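PKS_KS domain-containing protein (Photorhabdus luminescens subsp. laumondii, PDB 6SMO) probably acts as the ketosynthase of a polyketide pathway, condensing acyl units carried on an acyl carrier protein, in complex with a second ketosynthase-like chain. Local coordinates at residues E139-I144 and E150-D155; K95-A100 and A171-K176; S183-S188 and L198-E203; T40-N45 and A104-Q109. All blocks are in the same frame, centred on the assembly; numbering follows the deposited sequence.

Interaction 1 of 4, residues E139-I144 and E150-D155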
loop_
_atom_site.group_PDB
_atom_site.type_symbol
_atom_site.label_atom_id
_atom_site.label_comp_id
_atom_site.label_asym_id
_atom_site.label_seq_id
_atom_site.Cartn_x
_atom_site.Cartn_y
_atom_site.Cartn_z
ATOM N N GLU B 139 12.994 2.512 16.195
ATOM C CA GLU B 139 13.702 3.260 17.271
ATOM C C GLU B 139 12.938 3.099 18.593
ATOM O O GLU B 139 13.599 2.920 19.634
ATOM C CB GLU B 139 13.850 4.732 16.876
ATOM C CG GLU B 139 14.678 5.552 17.851
ATOM C CD GLU B 139 13.936 6.066 19.074
ATOM O OE1 GLU B 139 12.717 6.312 18.968
ATOM O OE2 GLU B 139 14.579 6.215 20.131
ATOM N N CYS B 140 11.603 3.164 18.544
ATOM C CA CYS B 140 10.687 2.989 19.706
ATOM C C CYS B 140 10.853 1.583 20.296
ATOM O O CYS B 140 10.977 1.476 21.529
ATOM C CB CYS B 140 9.235 3.218 19.302
ATOM S SG CYS B 140 8.045 2.822 20.610
ATOM N N LEU B 141 10.862 0.556 19.436
ATOM C CA LEU B 141 10.925 -0.886 19.809
ATOM C C LEU B 141 12.239 -1.191 20.542
ATOM O O LEU B 141 12.192 -1.928 21.544
ATOM C CB LEU B 141 10.786 -1.732 18.539
ATOM C CG LEU B 141 11.040 -3.234 18.688
ATOM C CD1 LEU B 141 10.062 -3.870 19.666
ATOM C CD2 LEU B 141 10.960 -3.926 17.337
ATOM N N LEU B 142 13.363 -0.658 20.052
ATOM C CA LEU B 142 14.725 -0.941 20.583
ATOM C C LEU B 142 14.973 -0.143 21.870
ATOM O O LEU B 142 15.730 -0.639 22.729
ATOM C CB LEU B 142 15.764 -0.605 19.508
ATOM C CG LEU B 142 15.793 -1.562 18.319
ATOM C CD1 LEU B 142 16.563 -0.959 17.157
ATOM C CD2 LEU B 142 16.389 -2.905 18.715
ATOM N N ARG B 143 14.365 1.041 21.991
ATOM C CA ARG B 143 14.451 1.916 23.192
ATOM C C ARG B 143 13.767 1.223 24.379
ATOM O O ARG B 143 14.382 1.175 25.464
ATOM C CB ARG B 143 13.805 3.274 22.901
ATOM C CG ARG B 143 13.933 4.293 24.024
ATOM C CD ARG B 143 12.706 5.180 24.112
ATOM N NE ARG B 143 12.386 5.811 22.838
ATOM C CZ ARG B 143 11.243 6.435 22.558
ATOM N NH1 ARG B 143 11.061 6.973 21.364
ATOM N NH2 ARG B 143 10.283 6.519 23.466
ATOM N N ILE B 144 12.549 0.709 24.173
ATOM C CA ILE B 144 11.691 0.104 25.240
ATOM C C ILE B 144 12.242 -1.270 25.652
ATOM O O ILE B 144 11.907 -1.712 26.769
ATOM C CB ILE B 144 10.209 0.027 24.806
ATOM C CG1 ILE B 144 9.998 -0.854 23.569
ATOM C CG2 ILE B 144 9.642 1.428 24.621
ATOM C CD1 ILE B 144 8.562 -0.942 23.095
ATOM N N GLU B 150 16.450 -7.203 26.141
ATOM C CA GLU B 150 15.433 -7.618 27.147
ATOM C C GLU B 150 14.036 -7.625 26.513
ATOM O O GLU B 150 13.925 -7.308 25.311
ATOM C CB GLU B 150 15.470 -6.666 28.346
ATOM C CG GLU B 150 16.821 -6.608 29.036
ATOM C CD GLU B 150 16.880 -5.680 30.239
ATOM O OE1 GLU B 150 17.627 -5.993 31.186
ATOM O OE2 GLU B 150 16.184 -4.644 30.224
ATOM N N ASN B 151 13.017 -7.981 27.303
ATOM C CA ASN B 151 11.577 -7.876 26.941
ATOM C C ASN B 151 11.176 -6.395 26.934
ATOM O O ASN B 151 12.003 -5.556 27.341
ATOM C CB ASN B 151 10.687 -8.680 27.895
ATOM C CG ASN B 151 10.838 -10.177 27.730
ATOM O OD1 ASN B 151 11.813 -10.652 27.150
ATOM N ND2 ASN B 151 9.876 -10.931 28.237
ATOM N N ILE B 152 9.953 -6.093 26.488
ATOM C CA ILE B 152 9.411 -4.705 26.387
ATOM C C ILE B 152 9.071 -4.196 27.794
ATOM O O ILE B 152 8.317 -4.886 28.508
ATOM C CB ILE B 152 8.194 -4.654 25.439
ATOM C CG1 ILE B 152 8.623 -4.829 23.979
ATOM C CG2 ILE B 152 7.394 -3.374 25.639
ATOM C CD1 ILE B 152 7.511 -5.262 23.056
ATOM N N HIS B 153 9.616 -3.031 28.161
ATOM C CA HIS B 153 9.312 -2.279 29.408
ATOM C C HIS B 153 8.111 -1.368 29.159
ATOM O O HIS B 153 8.217 -0.421 28.382
ATOM C CB HIS B 153 10.538 -1.470 29.860
ATOM C CG HIS B 153 11.657 -2.295 30.400
ATOM N ND1 HIS B 153 12.385 -1.911 31.509
ATOM C CD2 HIS B 153 12.173 -3.477 29.999
ATOM C CE1 HIS B 153 13.306 -2.818 31.764
ATOM N NE2 HIS B 153 13.196 -3.791 30.852
ATOM N N PRO B 154 6.938 -1.618 29.789
ATOM C CA PRO B 154 5.756 -0.779 29.571
ATOM C C PRO B 154 5.962 0.699 29.944
ATOM O O PRO B 154 5.418 1.547 29.260
ATOM C CB PRO B 154 4.684 -1.396 30.484
ATOM C CG PRO B 154 5.159 -2.815 30.722
ATOM C CD PRO B 154 6.670 -2.724 30.722
ATOM N N ASP B 155 6.732 0.963 31.006
ATOM C CA ASP B 155 6.938 2.318 31.593
ATOM C C ASP B 155 7.691 3.225 30.609
ATOM O O ASP B 155 7.423 4.442 30.624
ATOM C CB ASP B 155 7.662 2.246 32.941
ATOM C CG ASP B 155 9.035 1.599 32.882
ATOM O OD1 ASP B 155 9.131 0.482 32.337
ATOM O OD2 ASP B 155 9.998 2.217 33.382
#

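Interaction 2 of 4, residues K95-A100 and A171-K176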
loop_
_atom_site.group_PDB
_atom_site.type_symbol
_atom_site.label_atom_id
_atom_site.label_comp_id
_atom_site.label_asym_id
_atom_site.label_seq_id
_atom_site.Cartn_x
_atom_site.Cartn_y
_atom_site.Cartn_z
ATOM N N LYS B 95 11.449 11.907 9.487
ATOM C CA LYS B 95 11.768 12.342 8.097
ATOM C C LYS B 95 10.537 12.175 7.199
ATOM O O LYS B 95 10.285 13.081 6.378
ATOM C CB LYS B 95 12.941 11.536 7.531
ATOM C CG LYS B 95 14.324 11.981 7.989
ATOM C CD LYS B 95 15.365 10.885 7.869
ATOM C CE LYS B 95 16.725 11.381 7.426
ATOM N NZ LYS B 95 17.610 10.258 7.037
ATOM N N TYR B 96 9.816 11.057 7.341
ATOM C CA TYR B 96 8.606 10.711 6.546
ATOM C C TYR B 96 7.601 11.868 6.604
ATOM O O TYR B 96 7.095 12.275 5.540
ATOM C CB TYR B 96 7.976 9.404 7.042
ATOM C CG TYR B 96 6.552 9.195 6.590
ATOM C CD1 TYR B 96 6.238 9.091 5.244
ATOM C CD2 TYR B 96 5.512 9.116 7.504
ATOM C CE1 TYR B 96 4.932 8.910 4.818
ATOM C CE2 TYR B 96 4.201 8.934 7.094
ATOM C CZ TYR B 96 3.909 8.830 5.745
ATOM O OH TYR B 96 2.621 8.651 5.332
ATOM N N LEU B 97 7.326 12.373 7.811
ATOM C CA LEU B 97 6.386 13.501 8.057
ATOM C C LEU B 97 7.020 14.817 7.587
ATOM O O LEU B 97 6.286 15.646 7.013
ATOM C CB LEU B 97 6.034 13.546 9.549
ATOM C CG LEU B 97 5.024 14.612 9.976
ATOM C CD1 LEU B 97 3.799 14.623 9.071
ATOM C CD2 LEU B 97 4.603 14.402 11.423
ATOM N N GLN B 98 8.328 14.995 7.808
ATOM C CA GLN B 98 9.076 16.240 7.476
ATOM C C GLN B 98 9.063 16.470 5.958
ATOM O O GLN B 98 8.697 17.587 5.542
ATOM C CB GLN B 98 10.515 16.174 7.996
ATOM C CG GLN B 98 11.207 17.532 8.033
ATOM C CD GLN B 98 12.708 17.425 7.915
ATOM O OE1 GLN B 98 13.366 16.731 8.686
ATOM N NE2 GLN B 98 13.266 18.128 6.942
ATOM N N PHE B 99 9.449 15.459 5.170
ATOM C CA PHE B 99 9.574 15.536 3.688
ATOM C C PHE B 99 8.208 15.832 3.056
ATOM O O PHE B 99 8.169 16.554 2.038
ATOM C CB PHE B 99 10.161 14.247 3.103
ATOM C CG PHE B 99 11.573 13.912 3.520
ATOM C CD1 PHE B 99 12.455 14.892 3.955
ATOM C CD2 PHE B 99 12.033 12.605 3.440
ATOM C CE1 PHE B 99 13.751 14.568 4.325
ATOM C CE2 PHE B 99 13.331 12.284 3.807
ATOM C CZ PHE B 99 14.188 13.266 4.249
ATOM N N ALA B 100 7.130 15.290 3.636
ATOM C CA ALA B 100 5.732 15.479 3.180
ATOM C C ALA B 100 5.319 16.947 3.358
ATOM O O ALA B 100 4.754 17.515 2.403
ATOM C CB ALA B 100 4.812 14.551 3.933
ATOM N N ALA B 171 -0.588 12.508 5.333
ATOM C CA ALA B 171 -1.869 12.850 4.669
ATOM C C ALA B 171 -2.686 13.814 5.541
ATOM O O ALA B 171 -3.170 14.827 5.002
ATOM C CB ALA B 171 -2.648 11.593 4.364
ATOM N N THR B 172 -2.830 13.506 6.834
ATOM C CA THR B 172 -3.695 14.245 7.795
ATOM C C THR B 172 -3.045 15.580 8.181
ATOM O O THR B 172 -3.789 16.574 8.305
ATOM C CB THR B 172 -4.003 13.396 9.035
ATOM O OG1 THR B 172 -2.768 12.962 9.605
ATOM C CG2 THR B 172 -4.871 12.198 8.722
ATOM N N SER B 173 -1.722 15.601 8.377
ATOM C CA SER B 173 -0.936 16.803 8.765
ATOM C C SER B 173 -1.044 17.876 7.674
ATOM O O SER B 173 -1.223 19.060 8.027
ATOM C CB SER B 173 0.504 16.454 9.046
ATOM O OG SER B 173 0.608 15.596 10.173
ATOM N N VAL B 174 -0.935 17.470 6.403
ATOM C CA VAL B 174 -1.021 18.369 5.211
ATOM C C VAL B 174 -2.470 18.850 5.055
ATOM O O VAL B 174 -2.661 20.051 4.772
ATOM C CB VAL B 174 -0.504 17.665 3.939
ATOM C CG1 VAL B 174 -0.849 18.434 2.671
ATOM C CG2 VAL B 174 0.995 17.418 4.014
ATOM N N ALA B 175 -3.444 17.950 5.233
ATOM C CA ALA B 175 -4.898 18.238 5.164
ATOM C C ALA B 175 -5.276 19.272 6.233
ATOM O O ALA B 175 -6.115 20.146 5.937
ATOM C CB ALA B 175 -5.689 16.963 5.326
ATOM N N LYS B 176 -4.679 19.169 7.426
ATOM C CA LYS B 176 -4.885 20.104 8.567
ATOM C C LYS B 176 -4.344 21.495 8.208
ATOM O O LYS B 176 -5.031 22.487 8.516
ATOM C CB LYS B 176 -4.203 19.573 9.833
ATOM C CG LYS B 176 -5.053 18.643 10.688
ATOM C CD LYS B 176 -5.882 19.368 11.730
ATOM C CE LYS B 176 -5.078 19.781 12.946
ATOM N NZ LYS B 176 -5.874 20.617 13.874
HETATM O O HOH W 1 -0.038 9.574 4.401
#

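Interaction 3 of 4, residues S183-S188 and L198-E203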
loop_
_atom_site.group_PDB
_atom_site.type_symbol
_atom_site.label_atom_id
_atom_site.label_comp_id
_atom_site.label_asym_id
_atom_site.label_seq_id
_atom_site.Cartn_x
_atom_site.Cartn_y
_atom_site.Cartn_z
ATOM N N SER B 183 -12.116 13.933 0.738
ATOM C CA SER B 183 -11.435 12.630 0.982
ATOM C C SER B 183 -9.934 12.816 1.235
ATOM O O SER B 183 -9.240 13.329 0.333
ATOM C CB SER B 183 -11.659 11.688 -0.173
ATOM O OG SER B 183 -10.842 10.531 -0.051
ATOM N N VAL B 184 -9.463 12.397 2.415
ATOM C CA VAL B 184 -8.019 12.245 2.766
ATOM C C VAL B 184 -7.724 10.744 2.872
ATOM O O VAL B 184 -8.379 10.076 3.695
ATOM C CB VAL B 184 -7.667 12.991 4.068
ATOM C CG1 VAL B 184 -6.227 12.749 4.497
ATOM C CG2 VAL B 184 -7.939 14.483 3.949
ATOM N N SER B 185 -6.788 10.236 2.063
ATOM C CA SER B 185 -6.469 8.789 1.941
ATOM C C SER B 185 -4.958 8.561 2.034
ATOM O O SER B 185 -4.190 9.501 1.738
ATOM C CB SER B 185 -7.027 8.219 0.661
ATOM O OG SER B 185 -6.452 8.855 -0.472
ATOM N N ASN B 186 -4.590 7.337 2.411
ATOM C CA ASN B 186 -3.186 6.863 2.470
ATOM C C ASN B 186 -3.130 5.499 1.781
ATOM O O ASN B 186 -3.502 4.512 2.404
ATOM C CB ASN B 186 -2.626 6.788 3.892
ATOM C CG ASN B 186 -1.270 6.121 3.945
ATOM O OD1 ASN B 186 -1.021 5.285 4.795
ATOM N ND2 ASN B 186 -0.389 6.477 3.033
ATOM N N ILE B 187 -2.752 5.482 0.507
ATOM C CA ILE B 187 -2.605 4.207 -0.244
ATOM C C ILE B 187 -1.211 3.677 0.088
ATOM O O ILE B 187 -0.269 4.445 -0.012
ATOM C CB ILE B 187 -2.831 4.451 -1.747
ATOM C CG1 ILE B 187 -4.277 4.871 -2.012
ATOM C CG2 ILE B 187 -2.446 3.233 -2.560
ATOM C CD1 ILE B 187 -4.557 5.260 -3.430
ATOM N N SER B 188 -1.106 2.416 0.494
ATOM C CA SER B 188 0.202 1.846 0.900
ATOM C C SER B 188 0.579 0.637 0.044
ATOM O O SER B 188 1.170 -0.288 0.587
ATOM C CB SER B 188 0.216 1.522 2.358
ATOM O OG SER B 188 -0.865 0.677 2.690
ATOM N N LEU B 198 -1.880 9.231 -7.155
ATOM C CA LEU B 198 -2.155 10.099 -8.334
ATOM C C LEU B 198 -3.392 9.572 -9.073
ATOM O O LEU B 198 -4.189 10.401 -9.552
ATOM C CB LEU B 198 -0.927 10.118 -9.252
ATOM C CG LEU B 198 0.304 10.833 -8.696
ATOM C CD1 LEU B 198 1.548 10.472 -9.492
ATOM C CD2 LEU B 198 0.102 12.340 -8.685
ATOM N N GLY B 199 -3.535 8.243 -9.151
ATOM C CA GLY B 199 -4.661 7.552 -9.810
ATOM C C GLY B 199 -5.995 7.861 -9.152
ATOM O O GLY B 199 -6.937 8.229 -9.882
ATOM N N ILE B 200 -6.083 7.716 -7.824
ATOM C CA ILE B 200 -7.330 7.960 -7.037
ATOM C C ILE B 200 -7.618 9.469 -7.013
ATOM O O ILE B 200 -8.808 9.834 -7.020
ATOM C CB ILE B 200 -7.239 7.350 -5.620
ATOM C CG1 ILE B 200 -8.629 7.147 -5.007
ATOM C CG2 ILE B 200 -6.339 8.172 -4.708
ATOM C CD1 ILE B 200 -8.663 6.143 -3.880
ATOM N N ALA B 201 -6.568 10.299 -6.992
ATOM C CA ALA B 201 -6.642 11.779 -7.057
ATOM C C ALA B 201 -7.228 12.211 -8.407
ATOM O O ALA B 201 -8.057 13.141 -8.420
ATOM C CB ALA B 201 -5.274 12.377 -6.837
ATOM N N MET B 202 -6.803 11.557 -9.495
ATOM C CA MET B 202 -7.300 11.792 -10.879
ATOM C C MET B 202 -8.795 11.454 -10.950
ATOM O O MET B 202 -9.545 12.226 -11.583
ATOM C CB MET B 202 -6.534 10.931 -11.889
ATOM C CG MET B 202 -6.844 11.258 -13.340
ATOM S SD MET B 202 -6.448 9.892 -14.462
ATOM C CE MET B 202 -7.763 8.742 -14.058
ATOM N N GLU B 203 -9.205 10.343 -10.326
ATOM C CA GLU B 203 -10.607 9.841 -10.320
ATOM C C GLU B 203 -11.513 10.842 -9.589
ATOM O O GLU B 203 -12.613 11.119 -10.109
ATOM C CB GLU B 203 -10.676 8.450 -9.687
ATOM C CG GLU B 203 -10.128 7.355 -10.587
ATOM C CD GLU B 203 -9.882 6.021 -9.901
ATOM O OE1 GLU B 203 -9.081 5.225 -10.433
ATOM O OE2 GLU B 203 -10.489 5.780 -8.838
#

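Interaction 4 of 4, residues T40-N45 and A104-Q109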
loop_
_atom_site.group_PDB
_atom_site.type_symbol
_atom_site.label_atom_id
_atom_site.label_comp_id
_atom_site.label_asym_id
_atom_site.label_seq_id
_atom_site.Cartn_x
_atom_site.Cartn_y
_atom_site.Cartn_z
ATOM N N THR B 40 18.897 14.162 -5.429
ATOM C CA THR B 40 19.424 14.933 -6.588
ATOM C C THR B 40 19.269 16.437 -6.326
ATOM O O THR B 40 20.136 17.198 -6.790
ATOM C CB THR B 40 18.743 14.520 -7.899
ATOM O OG1 THR B 40 17.339 14.410 -7.668
ATOM C CG2 THR B 40 19.273 13.212 -8.446
ATOM N N GLY B 41 18.212 16.846 -5.617
ATOM C CA GLY B 41 17.989 18.253 -5.228
ATOM C C GLY B 41 16.712 18.442 -4.428
ATOM O O GLY B 41 15.731 17.720 -4.696
ATOM N N VAL B 42 16.733 19.385 -3.480
ATOM C CA VAL B 42 15.552 19.838 -2.684
ATOM C C VAL B 42 15.017 21.119 -3.332
ATOM O O VAL B 42 15.792 22.089 -3.446
ATOM C CB VAL B 42 15.916 20.063 -1.203
ATOM C CG1 VAL B 42 14.695 20.414 -0.368
ATOM C CG2 VAL B 42 16.638 18.863 -0.608
ATOM N N GLY B 43 13.743 21.112 -3.738
ATOM C CA GLY B 43 13.103 22.205 -4.495
ATOM C C GLY B 43 13.176 21.956 -5.992
ATOM O O GLY B 43 14.126 21.283 -6.431
ATOM N N VAL B 44 12.216 22.501 -6.745
ATOM C CA VAL B 44 12.014 22.251 -8.205
ATOM C C VAL B 44 13.249 22.713 -8.990
ATOM O O VAL B 44 13.697 21.954 -9.873
ATOM C CB VAL B 44 10.732 22.943 -8.712
ATOM C CG1 VAL B 44 10.633 22.927 -10.231
ATOM C CG2 VAL B 44 9.483 22.333 -8.093
ATOM N N ASN B 45 13.770 23.907 -8.684
ATOM C CA ASN B 45 14.884 24.561 -9.425
ATOM C C ASN B 45 16.163 23.726 -9.289
ATOM O O ASN B 45 16.773 23.416 -10.331
ATOM C CB ASN B 45 15.112 26.002 -8.954
ATOM C CG ASN B 45 13.921 26.906 -9.201
ATOM O OD1 ASN B 45 13.140 26.679 -10.123
ATOM N ND2 ASN B 45 13.776 27.936 -8.383
ATOM N N ALA B 104 4.874 19.584 0.194
ATOM C CA ALA B 104 3.504 20.146 0.132
ATOM C C ALA B 104 3.569 21.678 0.106
ATOM O O ALA B 104 2.829 22.285 -0.693
ATOM C CB ALA B 104 2.683 19.649 1.296
ATOM N N GLU B 105 4.427 22.271 0.946
ATOM C CA GLU B 105 4.626 23.743 1.054
ATOM C C GLU B 105 5.129 24.286 -0.290
ATOM O O GLU B 105 4.581 25.306 -0.752
ATOM C CB GLU B 105 5.596 24.070 2.193
ATOM C CG GLU B 105 5.725 25.557 2.483
ATOM C CD GLU B 105 4.423 26.252 2.848
ATOM O OE1 GLU B 105 3.688 25.715 3.701
ATOM O OE2 GLU B 105 4.144 27.321 2.270
ATOM N N MET B 106 6.121 23.619 -0.889
ATOM C CA MET B 106 6.737 24.001 -2.190
ATOM C C MET B 106 5.707 23.866 -3.318
ATOM O O MET B 106 5.669 24.761 -4.186
ATOM C CB MET B 106 7.950 23.117 -2.501
ATOM C CG MET B 106 9.141 23.410 -1.616
ATOM S SD MET B 106 10.464 22.192 -1.794
ATOM C CE MET B 106 11.800 23.066 -0.980
ATOM N N ALA B 107 4.908 22.793 -3.299
ATOM C CA ALA B 107 3.911 22.449 -4.340
ATOM C C ALA B 107 2.762 23.465 -4.334
ATOM O O ALA B 107 2.334 23.875 -5.431
ATOM C CB ALA B 107 3.407 21.043 -4.125
ATOM N N MET B 108 2.284 23.851 -3.145
ATOM C CA MET B 108 1.147 24.797 -2.968
ATOM C C MET B 108 1.584 26.218 -3.350
ATOM O O MET B 108 0.750 26.949 -3.919
ATOM C CB MET B 108 0.633 24.785 -1.523
ATOM C CG MET B 108 -0.120 23.516 -1.162
ATOM S SD MET B 108 -1.751 23.406 -1.946
ATOM C CE MET B 108 -2.687 24.544 -0.927
ATOM N N GLN B 109 2.835 26.589 -3.054
ATOM C CA GLN B 109 3.425 27.908 -3.419
ATOM C C GLN B 109 3.654 27.965 -4.935
ATOM O O GLN B 109 3.420 29.040 -5.521
ATOM C CB GLN B 109 4.723 28.161 -2.649
ATOM C CG GLN B 109 4.497 28.591 -1.205
ATOM C CD GLN B 109 5.784 28.818 -0.449
ATOM O OE1 GLN B 109 6.874 28.805 -1.015
ATOM N NE2 GLN B 109 5.663 29.031 0.851
#

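Interaction 1 of 4, residues E139-I144 and E150-D155
The imidazole of His-153 is met obliquely by the carbonyl oxygen of Ile-144 across the contact, while Asn-151 O lies in plane at its edge. NE2 of His-153 makes a weak hydrogen bond of 3.2 Å to OE2 of Glu-150. The other flat group, the guanidinium of Arg-143, receives Glu-139 at its edge: NH1 of Arg-143 binds OE1 of Glu-139 at 3.0 Å through the syn lone pair, a salt bridge along one helix side, and Asp-161 gives the arginine a second acid. Only one hydrogen bond joins the segments. His-153 N donates to Ile-144 O at 3.0 Å and nearly straight (164°); the donor of this carbonyl comes from the returning loop, above the carbonyl plane. Beside this bond Ile-144 and Ile-152 run side by side in the same direction, CD1 of Ile-144 lying 3.7 Å from CG2 of Ile-152. Aliphatic chains suit this place because they pack on each other and, for Ile-144, on Leu-193 of the neighbouring ketoacyl synthase chain. Leu-141 CD1 only grazes Ile-152 CD1 at 4.5 Å. The contact folds loop 150-155 back on helix 134-144, far from the chain's centre, where that Leu-193 also packs on Leu-141.

Interaction 2 of 4, residues K95-A100 and A171-K176
Leu-97 and Ser-173 bring the nearest atoms of this helix pair together, but on its outer side, where both residues keep some exposure. The chi1 of Leu-97 (-177°) sends CG away from the backbone nitrogen, and the CD1 branch reaches across to Ser-173, 3.5 Å from OG and 3.8 Å from CB. On the inner side Ala-100 and Val-174 are both buried, and there the backbones approach most closely, with 7.6 Å between their CA atoms. Alanine suits this place because its short methyl lets the neighbouring helix in; CG2 of Val-174 then rests 4.1 Å from Ala-100 O. Strand 212-219 floors this side, with Ser-218 under Ala-100 and Leu-214 under Val-174, so both helices lie on one face of the mixed sheet, as expected of a thiolase fold. Farther along, the pair is linked more loosely: a water donates to Tyr-96 OH at 3.0 Å and weakly accepts from Ala-171 N. No direct hydrogen bond spans the segments. Ser-173 OG is bonded to Ser-169 O and Tyr-96 OH to Phe-167 O, so the serine can offer a leucine methyl a satisfied hydroxyl; apart from the water link, the contact is van der Waals in kind.

Interaction 3 of 4, residues S183-S188 and L198-E203
Ile-200 leaves its helix with CB directed at the segment 183-188, and already this atom lies 4.0 Å from CD1 of Ile-187. At CB the chain forks. CG2, set between the backbone nitrogen and the carbonyl carbon by a chi1 of -160°, is the branch that carries the contact: it meets CD1 of Ile-187 at 3.6 Å and stands 4.3 Å from OG of Ser-185. The other branch starts with CG1, anti to the nitrogen, and ends in CD1, 4.2 Å from the same Ile-187 methyl. The two isoleucines cross obliquely, the tip of Ile-187 touching the fork of Ile-200. The segments belong to a beta-alpha-beta crossover of the thiolase fold: strand 184-185 leads through helix 193-206 to strand 212-219, parallel to it and separated from it in the sheet by strand 123-128. Cys-191 of the ligand pocket lies on the connection between Ile-187 and this helix. Apolar isoleucines suit the buried layer between the segment after strand 184-185 and the helix, where they need no polar partners. Strand 184-185 is outermost within its own chain, and His-362 of the neighbouring ketoacyl synthase chain donates to Val-184 O, while Tyr-168 of that chain packs against Ile-200.

Interaction 4 of 4, residues T40-N45 and A104-Q109
Met-106 and Val-42 cross at about a right angle, the thioether reaching out from its helix and the valine standing across its end. The methionine points from CB toward the segment 40-45 and stays extended beyond CG (chi2 170°, chi3 166°), which gives it the length to bridge backbones whose nearest CA atoms, those of Gly-43 and Met-106, are 7.0 Å apart. Its terminal methyl CE comes to 4.0 Å from CG1 of Val-42, the branch that lies anti to the valine's backbone nitrogen. The thioether does not stop there but lies along the backbone of Gly-43: SD is 3.8 Å from CA of Gly-43, and CE is equally close to that atom. Having no side chain, the glycine leaves its CA accessible to the sulfur. It also carries a positive phi of 94°, easily adopted by glycine, at the N-cap position where the chain turns into helix 44-53. Valine suits the neighbouring place as a compact branched surface, and it also touches Tyr-79. Elsewhere on helix 95-111 Ala-107 touches Ile-266 and Ile-268 of strand 263-271, and Glu-105 OE1 is bonded to Tyr-178 OH. The contact sets the turn leading from strand 29-37 into helix 44-53, itself tied by backbone bonding between Gly-43 and Val-36, against helix 95-111, which packs on the sheet. No hydrogen bond crosses between the two segments, so the contact depends on the dispersion of a flexible, polarisable thioether against a methyl and a bare backbone, a modest apolar touch near the surface.

In the fold
From the N terminus, 40-45 opens interaction 4, and after two further helices the chain enters helix 95-111, whose start opens interaction 2 before its later turns close interaction 4; the two therefore cross along the chain, sharing that helix. Interaction 1 is a short local closure nested inside the loop of interaction 2, though its centre lies 26 Å from that of interaction 2, far from the chain's middle. Once 171-176 has closed interaction 2, interaction 3 follows in series. Interactions 2 and 4 touch through Val-174 and Ala-104, and interactions 2 and 3 through Ala-175 and Val-184. Together the last three join the loop leading into helix 44-53, helices 95-111, 169-178 and 193-206, and edge strand 184-185 around the mixed sheet.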